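Local coordinates for histidine kinase (Pseudomonas aeruginosa, PDB 7C1I), which probably relays phosphoryl groups between receiver domains in two-component signalling, as a histidine-containing phosphotransfer (HPt) protein, at residues A68-G73 / E98-I103; S58-S63 / E77-A82; D32-L37 / I103-F108. One frame throughout, in Å; residues are numbered along the deposited sequence.

In the fold
All three contacts lie in the HPt helical bundle, each joining a different pair of helices. Contact 1 joins helices 69-83 and 90-112 in the interior, contact 2 ties helix 49-65 to 69-83, and contact 3 ties 22-45 to 90-112. The centre of contact 1 is about 11 Å from that of contact 2 and about 8 Å from that of contact 3; the centres of contacts 2 and 3 are about 15 Å apart. Leu71 of contact 1 packs on Ser63 of contact 2, Phe101 of contact 1 on Ser33 of contact 3, and Phe59 of contact 2 reaches Ser33 too. Contact 2 begins right after His57, which fits the phosphorylatable histidine of the HPt family signature.

Contact 1: residues A68-G73 / E98-I103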
loop_
_atom_site.group_PDB
_atom_site.type_symbol
_atom_site.label_atom_id
_atom_site.label_comp_id
_atom_site.label_asym_id
_atom_site.label_seq_id
_atom_site.Cartn_x
_atom_site.Cartn_y
_atom_site.Cartn_z
ATOM N N ALA A 68 4.778 -21.518 5.024
ATOM C CA ALA A 68 4.624 -20.218 4.329
ATOM C C ALA A 68 5.992 -19.849 3.746
ATOM O O ALA A 68 6.680 -18.975 4.311
ATOM C CB ALA A 68 4.014 -19.142 5.191
ATOM N N VAL A 69 6.524 -20.512 2.713
ATOM C CA VAL A 69 7.953 -20.511 2.278
ATOM C C VAL A 69 8.325 -19.234 1.515
ATOM O O VAL A 69 9.479 -18.758 1.469
ATOM C CB VAL A 69 8.303 -21.797 1.505
ATOM C CG1 VAL A 69 8.132 -23.006 2.413
ATOM C CG2 VAL A 69 7.437 -21.976 0.268
ATOM N N LEU A 70 7.347 -18.573 0.887
ATOM C CA LEU A 70 7.707 -17.313 0.182
ATOM C C LEU A 70 7.844 -16.242 1.269
ATOM O O LEU A 70 8.782 -15.423 1.220
ATOM C CB LEU A 70 6.681 -16.891 -0.874
ATOM C CG LEU A 70 6.550 -17.887 -2.025
ATOM C CD1 LEU A 70 5.702 -17.230 -3.104
ATOM C CD2 LEU A 70 7.889 -18.259 -2.640
ATOM N N LEU A 71 6.936 -16.226 2.250
ATOM C CA LEU A 71 6.972 -15.294 3.408
ATOM C C LEU A 71 8.306 -15.508 4.129
ATOM O O LEU A 71 8.976 -14.515 4.466
ATOM C CB LEU A 71 5.718 -15.525 4.256
ATOM C CG LEU A 71 5.639 -14.641 5.500
ATOM C CD1 LEU A 71 5.697 -13.154 5.179
ATOM C CD2 LEU A 71 4.347 -14.965 6.230
ATOM N N ALA A 72 8.662 -16.780 4.337
ATOM C CA ALA A 72 9.917 -17.029 5.085
ATOM C C ALA A 72 11.116 -16.496 4.291
ATOM O O ALA A 72 12.033 -15.970 4.956
ATOM C CB ALA A 72 10.023 -18.520 5.292
ATOM N N GLY A 73 11.060 -16.513 2.956
ATOM C CA GLY A 73 12.124 -16.021 2.059
ATOM C C GLY A 73 12.310 -14.523 2.235
ATOM O O GLY A 73 13.424 -14.001 2.433
ATOM N N GLU A 98 3.855 -8.040 4.176
ATOM C CA GLU A 98 2.421 -7.754 4.449
ATOM C C GLU A 98 1.596 -8.336 3.295
ATOM O O GLU A 98 0.583 -9.002 3.591
ATOM C CB GLU A 98 2.195 -6.242 4.499
ATOM C CG GLU A 98 2.640 -5.618 5.809
ATOM C CD GLU A 98 1.755 -5.701 7.042
ATOM O OE1 GLU A 98 0.748 -6.445 7.067
ATOM O OE2 GLU A 98 2.052 -5.119 8.107
ATOM N N ARG A 99 2.063 -8.179 2.053
ATOM C CA ARG A 99 1.180 -8.640 0.948
ATOM C C ARG A 99 1.148 -10.173 0.965
ATOM O O ARG A 99 0.002 -10.656 0.878
ATOM C CB ARG A 99 1.555 -7.959 -0.372
ATOM C CG ARG A 99 1.433 -6.443 -0.314
ATOM C CD ARG A 99 0.214 -5.773 0.293
ATOM N NE ARG A 99 0.381 -4.330 0.189
ATOM C CZ ARG A 99 -0.563 -3.398 0.241
ATOM N NH1 ARG A 99 -1.841 -3.725 0.331
ATOM N NH2 ARG A 99 -0.193 -2.130 0.210
ATOM N N GLU A 100 2.299 -10.814 1.198
ATOM C CA GLU A 100 2.386 -12.299 1.162
ATOM C C GLU A 100 1.616 -12.881 2.353
ATOM O O GLU A 100 0.876 -13.882 2.239
ATOM C CB GLU A 100 3.851 -12.733 1.213
ATOM C CG GLU A 100 3.938 -14.238 1.044
ATOM C CD GLU A 100 3.424 -14.843 -0.251
ATOM O OE1 GLU A 100 3.350 -14.183 -1.308
ATOM O OE2 GLU A 100 3.214 -16.071 -0.179
ATOM N N PHE A 101 1.835 -12.303 3.539
ATOM C CA PHE A 101 1.111 -12.679 4.780
ATOM C C PHE A 101 -0.396 -12.587 4.517
ATOM O O PHE A 101 -1.197 -13.444 4.930
ATOM C CB PHE A 101 1.510 -11.894 6.033
ATOM C CG PHE A 101 0.636 -12.304 7.192
ATOM C CD1 PHE A 101 0.711 -13.563 7.764
ATOM C CD2 PHE A 101 -0.331 -11.445 7.684
ATOM C CE1 PHE A 101 -0.171 -13.884 8.784
ATOM C CE2 PHE A 101 -1.188 -11.738 8.733
ATOM C CZ PHE A 101 -1.065 -12.981 9.311
ATOM N N ALA A 102 -0.873 -11.574 3.786
ATOM C CA ALA A 102 -2.335 -11.427 3.592
ATOM C C ALA A 102 -2.844 -12.670 2.857
ATOM O O ALA A 102 -3.993 -13.080 3.119
ATOM C CB ALA A 102 -2.637 -10.184 2.791
ATOM N N ILE A 103 -2.037 -13.229 1.953
ATOM C CA ILE A 103 -2.457 -14.452 1.206
ATOM C C ILE A 103 -2.523 -15.610 2.206
ATOM O O ILE A 103 -3.497 -16.384 2.185
ATOM C CB ILE A 103 -1.539 -14.763 0.009
ATOM C CG1 ILE A 103 -1.518 -13.600 -0.986
ATOM C CG2 ILE A 103 -1.888 -16.121 -0.581
ATOM C CD1 ILE A 103 -0.514 -13.799 -2.096
HETATM O O HOH W 1 4.390 -17.716 1.731
#
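Leu71 and Glu100 mark the closest backbone approach, their CA atoms 5.9 Å apart, where the start of helix 69-83 runs against the middle of helix 90-112. The two short helical segments are nearly antiparallel, at 161°, with axes 9.3 Å apart. Glu100 CG stands anti to the backbone N (chi1 -175°), and a bend at chi2 of 62° turns OE2 toward Leu70 CB and water 1. The methylene CG meets Leu71 CB at 3.9 Å, while OE2 lies 3.6 Å from Leu70 CB, with the Leu70 and Glu100 side chains crossing obliquely. Next to this, Leu71 and Phe101 lie side by side and point the same way; Leu71 CD2 sits 4.2 Å from Phe101 CB, at the edge of the ring and near its plane. No direct hydrogen bond spans the gap. Instead water 1 accepts from Leu71 N at 3.0 Å and donates to Glu100 OE2 at 2.8 Å, linking a backbone N-H of the first helical turn to the acid. OE2 is also hydrogen-bonded to ND1 of His5, in the N-terminal segment. An acid pressed among leucine carbons is thus met by a water and a histidine together, and the positive end of the helix dipole just beyond Ala68, the N-cap residue, would be expected to favour its negative charge.

Contact 2: residues S58-S63 / E77-A82; sequences SFKGGS and ELEESA
Lys60 and Glu79 reach towards each other from facing helices, and their side chains cross at about a right angle. The lysine runs out with CG anti to its own N (chi1 178°), then kinks about CG-CD (chi3 68°), which swings the ammonium across to the glutamate. Glu79 is fully extended and presents one oxygen: Lys60 NZ donates to Glu79 OE2 at 2.8 Å, on the syn lone pair, the side of OE1. The bond is a salt bridge made through OE2, with OE1 4.0 Å from NZ and in a long, weak ion pair with Arg83. Behind it, Lys60 CE lies 3.4 Å from Glu79 OE2. The backbones stand well apart, with the CA atoms of Lys60 and Glu79 separated by 8.5 Å. The bridge joins helices 49-65 and 69-83, consecutive in the HPt bundle, with Lys60 three residues after His57, the probable phosphorylation site. Each helix also has a serine turned back on its own backbone: Ser63 OG donates to Phe59 O at 2.8 Å and Ser81 OG to Glu77 O at 2.8 Å. In both cases the serine's N-H reaches the same carbonyl from the opposite face of its plane. Around the pair, Lys60 packs on Cys75 and Lys76 of helix 69-83, and Glu79 on His57 of helix 49-65, while Phe59 turns inward to Leu37 of helix 22-45 and Met97 of helix 90-112.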
loop_
_atom_site.group_PDB
_atom_site.type_symbol
_atom_site.label_atom_id
_atom_site.label_comp_id
_atom_site.label_asym_id
_atom_site.label_seq_id
_atom_site.Cartn_x
_atom_site.Cartn_y
_atom_site.Cartn_z
ATOM N N SER A 58 12.908 -14.501 13.734
ATOM C CA SER A 58 11.835 -15.318 14.359
ATOM C C SER A 58 10.787 -15.624 13.282
ATOM O O SER A 58 10.302 -16.770 13.177
ATOM C CB SER A 58 11.259 -14.654 15.580
ATOM O OG SER A 58 12.294 -14.426 16.525
ATOM N N PHE A 59 10.375 -14.513 12.662
ATOM C CA PHE A 59 9.257 -14.658 11.692
ATOM C C PHE A 59 9.590 -15.686 10.607
ATOM O O PHE A 59 8.680 -16.387 10.114
ATOM C CB PHE A 59 8.929 -13.318 11.028
ATOM C CG PHE A 59 7.578 -13.115 10.393
ATOM C CD1 PHE A 59 6.564 -14.055 10.473
ATOM C CD2 PHE A 59 7.341 -11.880 9.813
ATOM C CE1 PHE A 59 5.352 -13.747 9.875
ATOM C CE2 PHE A 59 6.123 -11.584 9.224
ATOM C CZ PHE A 59 5.118 -12.521 9.296
ATOM N N LYS A 60 10.851 -15.796 10.177
ATOM C CA LYS A 60 11.360 -16.744 9.152
ATOM C C LYS A 60 11.062 -18.146 9.698
ATOM O O LYS A 60 10.479 -18.911 8.904
ATOM C CB LYS A 60 12.855 -16.500 8.920
ATOM C CG LYS A 60 13.504 -17.452 7.925
ATOM C CD LYS A 60 15.006 -17.302 7.800
ATOM C CE LYS A 60 15.687 -17.751 9.076
ATOM N NZ LYS A 60 17.163 -17.637 8.985
ATOM N N GLY A 61 11.465 -18.339 10.957
ATOM C CA GLY A 61 11.163 -19.669 11.523
ATOM C C GLY A 61 9.677 -19.981 11.581
ATOM O O GLY A 61 9.267 -21.113 11.247
ATOM N N GLY A 62 8.875 -19.089 12.168
ATOM C CA GLY A 62 7.434 -19.351 12.337
ATOM C C GLY A 62 6.807 -19.576 10.973
ATOM O O GLY A 62 5.994 -20.503 10.766
ATOM N N SER A 63 7.191 -18.795 9.957
ATOM C CA SER A 63 6.678 -18.926 8.567
ATOM C C SER A 63 7.048 -20.315 8.035
ATOM O O SER A 63 6.206 -21.028 7.449
ATOM C CB SER A 63 7.156 -17.807 7.674
ATOM O OG SER A 63 6.581 -16.631 8.221
ATOM N N GLU A 77 15.554 -12.435 3.807
ATOM C CA GLU A 77 16.222 -11.273 3.160
ATOM C C GLU A 77 16.346 -10.095 4.130
ATOM O O GLU A 77 17.382 -9.401 4.188
ATOM C CB GLU A 77 15.413 -10.836 1.937
ATOM C CG GLU A 77 15.471 -11.777 0.748
ATOM C CD GLU A 77 14.770 -11.113 -0.425
ATOM O OE1 GLU A 77 13.573 -11.393 -0.634
ATOM O OE2 GLU A 77 15.476 -10.425 -1.192
ATOM N N LEU A 78 15.301 -9.860 4.929
ATOM C CA LEU A 78 15.311 -8.768 5.937
ATOM C C LEU A 78 16.384 -9.091 6.982
ATOM O O LEU A 78 17.086 -8.181 7.466
ATOM C CB LEU A 78 13.912 -8.514 6.508
ATOM C CG LEU A 78 13.878 -7.379 7.528
ATOM C CD1 LEU A 78 14.397 -6.102 6.883
ATOM C CD2 LEU A 78 12.428 -7.250 7.970
ATOM N N GLU A 79 16.366 -10.317 7.516
ATOM C CA GLU A 79 17.319 -10.697 8.594
ATOM C C GLU A 79 18.749 -10.432 8.110
ATOM O O GLU A 79 19.515 -9.765 8.832
ATOM C CB GLU A 79 17.157 -12.201 8.820
ATOM C CG GLU A 79 18.110 -12.638 9.918
ATOM C CD GLU A 79 18.194 -14.154 9.984
ATOM O OE1 GLU A 79 19.008 -14.575 10.829
ATOM O OE2 GLU A 79 17.497 -14.870 9.239
ATOM N N GLU A 80 19.042 -10.874 6.883
ATOM C CA GLU A 80 20.435 -10.835 6.360
ATOM C C GLU A 80 20.797 -9.371 6.089
ATOM O O GLU A 80 21.951 -8.991 6.372
ATOM C CB GLU A 80 20.559 -11.663 5.081
ATOM C CG GLU A 80 20.464 -13.139 5.422
ATOM C CD GLU A 80 20.580 -14.064 4.222
ATOM O OE1 GLU A 80 20.634 -13.605 3.064
ATOM O OE2 GLU A 80 20.596 -15.283 4.482
ATOM N N SER A 81 19.902 -8.609 5.452
ATOM C CA SER A 81 20.281 -7.202 5.155
ATOM C C SER A 81 20.408 -6.411 6.463
ATOM O O SER A 81 21.375 -5.644 6.654
ATOM C CB SER A 81 19.340 -6.601 4.143
ATOM O OG SER A 81 17.993 -6.680 4.583
ATOM N N ALA A 82 19.513 -6.564 7.444
ATOM C CA ALA A 82 19.534 -5.869 8.751
ATOM C C ALA A 82 20.846 -6.230 9.457
ATOM O O ALA A 82 21.439 -5.370 10.139
ATOM C CB ALA A 82 18.323 -6.078 9.629
#

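Contact 3: residues D32-L37 / I103-F108; sequences DSEERL and IVRILF
Glu34 and Arg105 form a surface salt bridge between helices 22-45 and 90-112, which run antiparallel as neighbours in the helical bundle of the HPt domain. Arg105 NE donates to Glu34 OE2 at 2.8 Å, with an N-H...O angle of 166°. The oxygen lies close to the guanidinium plane, at the edge of the group, and the donor meets it nearly along the line of its C-O bond. Carboxylate and guanidinium are turned only 21° from coplanar although the two side chains cross at about a right angle. Beside this bond water 2 bridges the two groups again: it donates to Glu34 OE1 at 2.6 Å and accepts from Arg105 NH2 at 2.9 Å. Arg105 reaches the acid by running straight from CG to NE, with CG anti to the backbone N (chi1 -172°), and its CD lies 3.6 Å from Glu34 OE2. On the inner side of the pair, Glu34 CG packs against CE2 of Phe101, at the rim of the ring, and within helix 90-112 Val104 CG1 sits over the centre of one face of the Phe108 ring. Arg105 NH1 turns to a second partner, the carbonyl oxygen of Gln45 of the second subunit. NE, NH2 and NH1 therefore each have an acceptor, fixing the rotation of the guanidinium, and the same arginine joins two helices of one chain to a neighbouring subunit.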
loop_
_atom_site.group_PDB
_atom_site.type_symbol
_atom_site.label_atom_id
_atom_site.label_comp_id
_atom_site.label_asym_id
_atom_site.label_seq_id
_atom_site.Cartn_x
_atom_site.Cartn_y
_atom_site.Cartn_z
ATOM N N ASP A 32 0.410 -14.537 15.850
ATOM C CA ASP A 32 1.875 -14.401 16.068
ATOM C C ASP A 32 2.390 -13.475 14.960
ATOM O O ASP A 32 3.221 -12.582 15.220
ATOM C CB ASP A 32 2.563 -15.767 16.064
ATOM C CG ASP A 32 2.347 -16.562 17.341
ATOM O OD1 ASP A 32 1.747 -16.029 18.295
ATOM O OD2 ASP A 32 2.799 -17.717 17.213
ATOM N N SER A 33 2.041 -13.801 13.711
ATOM C CA SER A 33 2.564 -13.081 12.520
ATOM C C SER A 33 2.132 -11.614 12.607
ATOM O O SER A 33 2.924 -10.744 12.199
ATOM C CB SER A 33 2.151 -13.800 11.261
ATOM O OG SER A 33 2.675 -15.114 11.136
ATOM N N GLU A 34 0.867 -11.294 12.897
ATOM C CA GLU A 34 0.368 -9.898 13.009
ATOM C C GLU A 34 1.251 -9.214 14.060
ATOM O O GLU A 34 1.541 -8.029 13.809
ATOM C CB GLU A 34 -1.134 -9.907 13.301
ATOM C CG GLU A 34 -1.872 -10.334 12.044
ATOM C CD GLU A 34 -3.373 -10.393 12.272
ATOM O OE1 GLU A 34 -3.781 -10.576 13.437
ATOM O OE2 GLU A 34 -4.051 -10.438 11.223
ATOM N N GLU A 35 1.456 -9.739 15.272
ATOM C CA GLU A 35 2.253 -9.017 16.300
ATOM C C GLU A 35 3.667 -8.781 15.757
ATOM O O GLU A 35 4.183 -7.665 15.964
ATOM C CB GLU A 35 2.298 -9.812 17.606
ATOM C CG GLU A 35 3.123 -9.122 18.677
ATOM C CD GLU A 35 4.626 -9.345 18.699
ATOM O OE1 GLU A 35 5.329 -8.455 19.215
ATOM O OE2 GLU A 35 5.045 -10.407 18.194
ATOM N N ARG A 36 4.255 -9.728 15.020
ATOM C CA ARG A 36 5.637 -9.567 14.491
ATOM C C ARG A 36 5.755 -8.533 13.364
ATOM O O ARG A 36 6.757 -7.828 13.124
ATOM C CB ARG A 36 6.142 -10.888 13.903
ATOM C CG ARG A 36 6.464 -11.971 14.923
ATOM C CD ARG A 36 7.048 -13.282 14.431
ATOM N NE ARG A 36 7.562 -13.954 15.617
ATOM C CZ ARG A 36 7.383 -15.260 15.778
ATOM N NH1 ARG A 36 6.847 -15.937 14.776
ATOM N NH2 ARG A 36 7.907 -15.805 16.861
ATOM N N LEU A 37 4.704 -8.491 12.538
ATOM C CA LEU A 37 4.624 -7.350 11.586
ATOM C C LEU A 37 4.565 -6.047 12.392
ATOM O O LEU A 37 5.190 -5.075 11.925
ATOM C CB LEU A 37 3.425 -7.554 10.654
ATOM C CG LEU A 37 3.689 -8.586 9.560
ATOM C CD1 LEU A 37 2.392 -9.078 8.934
ATOM C CD2 LEU A 37 4.653 -8.055 8.510
ATOM N N ILE A 103 -2.037 -13.229 1.953
ATOM C CA ILE A 103 -2.457 -14.452 1.206
ATOM C C ILE A 103 -2.523 -15.610 2.206
ATOM O O ILE A 103 -3.497 -16.384 2.185
ATOM C CB ILE A 103 -1.539 -14.763 0.009
ATOM C CG1 ILE A 103 -1.518 -13.600 -0.986
ATOM C CG2 ILE A 103 -1.888 -16.121 -0.581
ATOM C CD1 ILE A 103 -0.514 -13.799 -2.096
ATOM N N VAL A 104 -1.406 -15.827 2.908
ATOM C CA VAL A 104 -1.410 -16.967 3.875
ATOM C C VAL A 104 -2.593 -16.790 4.832
ATOM O O VAL A 104 -3.294 -17.771 5.158
ATOM C CB VAL A 104 -0.084 -16.948 4.661
ATOM C CG1 VAL A 104 -0.192 -18.008 5.749
ATOM C CG2 VAL A 104 0.988 -17.247 3.626
ATOM N N ARG A 105 -2.891 -15.589 5.338
ATOM C CA ARG A 105 -3.976 -15.283 6.308
ATOM C C ARG A 105 -5.280 -15.791 5.681
ATOM O O ARG A 105 -6.026 -16.475 6.410
ATOM C CB ARG A 105 -3.967 -13.794 6.668
ATOM C CG ARG A 105 -4.946 -13.570 7.811
ATOM C CD ARG A 105 -4.977 -12.087 8.129
ATOM N NE ARG A 105 -5.721 -11.744 9.330
ATOM C CZ ARG A 105 -7.027 -11.818 9.563
ATOM N NH1 ARG A 105 -7.822 -12.227 8.592
ATOM N NH2 ARG A 105 -7.507 -11.537 10.761
ATOM N N ILE A 106 -5.642 -15.319 4.485
ATOM C CA ILE A 106 -7.021 -15.654 4.018
ATOM C C ILE A 106 -7.072 -17.168 3.788
ATOM O O ILE A 106 -8.149 -17.753 4.023
ATOM C CB ILE A 106 -7.407 -14.802 2.792
ATOM C CG1 ILE A 106 -8.839 -15.157 2.378
ATOM C CG2 ILE A 106 -6.580 -15.117 1.559
ATOM C CD1 ILE A 106 -9.933 -14.859 3.371
ATOM N N LEU A 107 -6.006 -17.811 3.302
ATOM C CA LEU A 107 -6.032 -19.280 3.067
ATOM C C LEU A 107 -6.201 -19.928 4.446
ATOM O O LEU A 107 -6.922 -20.941 4.539
ATOM C CB LEU A 107 -4.762 -19.776 2.372
ATOM C CG LEU A 107 -4.595 -19.235 0.953
ATOM C CD1 LEU A 107 -3.235 -19.629 0.395
ATOM C CD2 LEU A 107 -5.734 -19.816 0.129
ATOM N N PHE A 108 -5.532 -19.441 5.496
ATOM C CA PHE A 108 -5.717 -20.104 6.813
ATOM C C PHE A 108 -7.114 -19.817 7.375
ATOM O O PHE A 108 -7.694 -20.723 8.011
ATOM C CB PHE A 108 -4.633 -19.645 7.793
ATOM C CG PHE A 108 -3.299 -20.320 7.597
ATOM C CD1 PHE A 108 -2.944 -21.092 6.503
ATOM C CD2 PHE A 108 -2.351 -20.047 8.570
ATOM C CE1 PHE A 108 -1.732 -21.748 6.351
ATOM C CE2 PHE A 108 -1.135 -20.696 8.426
ATOM C CZ PHE A 108 -0.816 -21.481 7.344
HETATM O O HOH W 2 -6.335 -11.273 13.421
#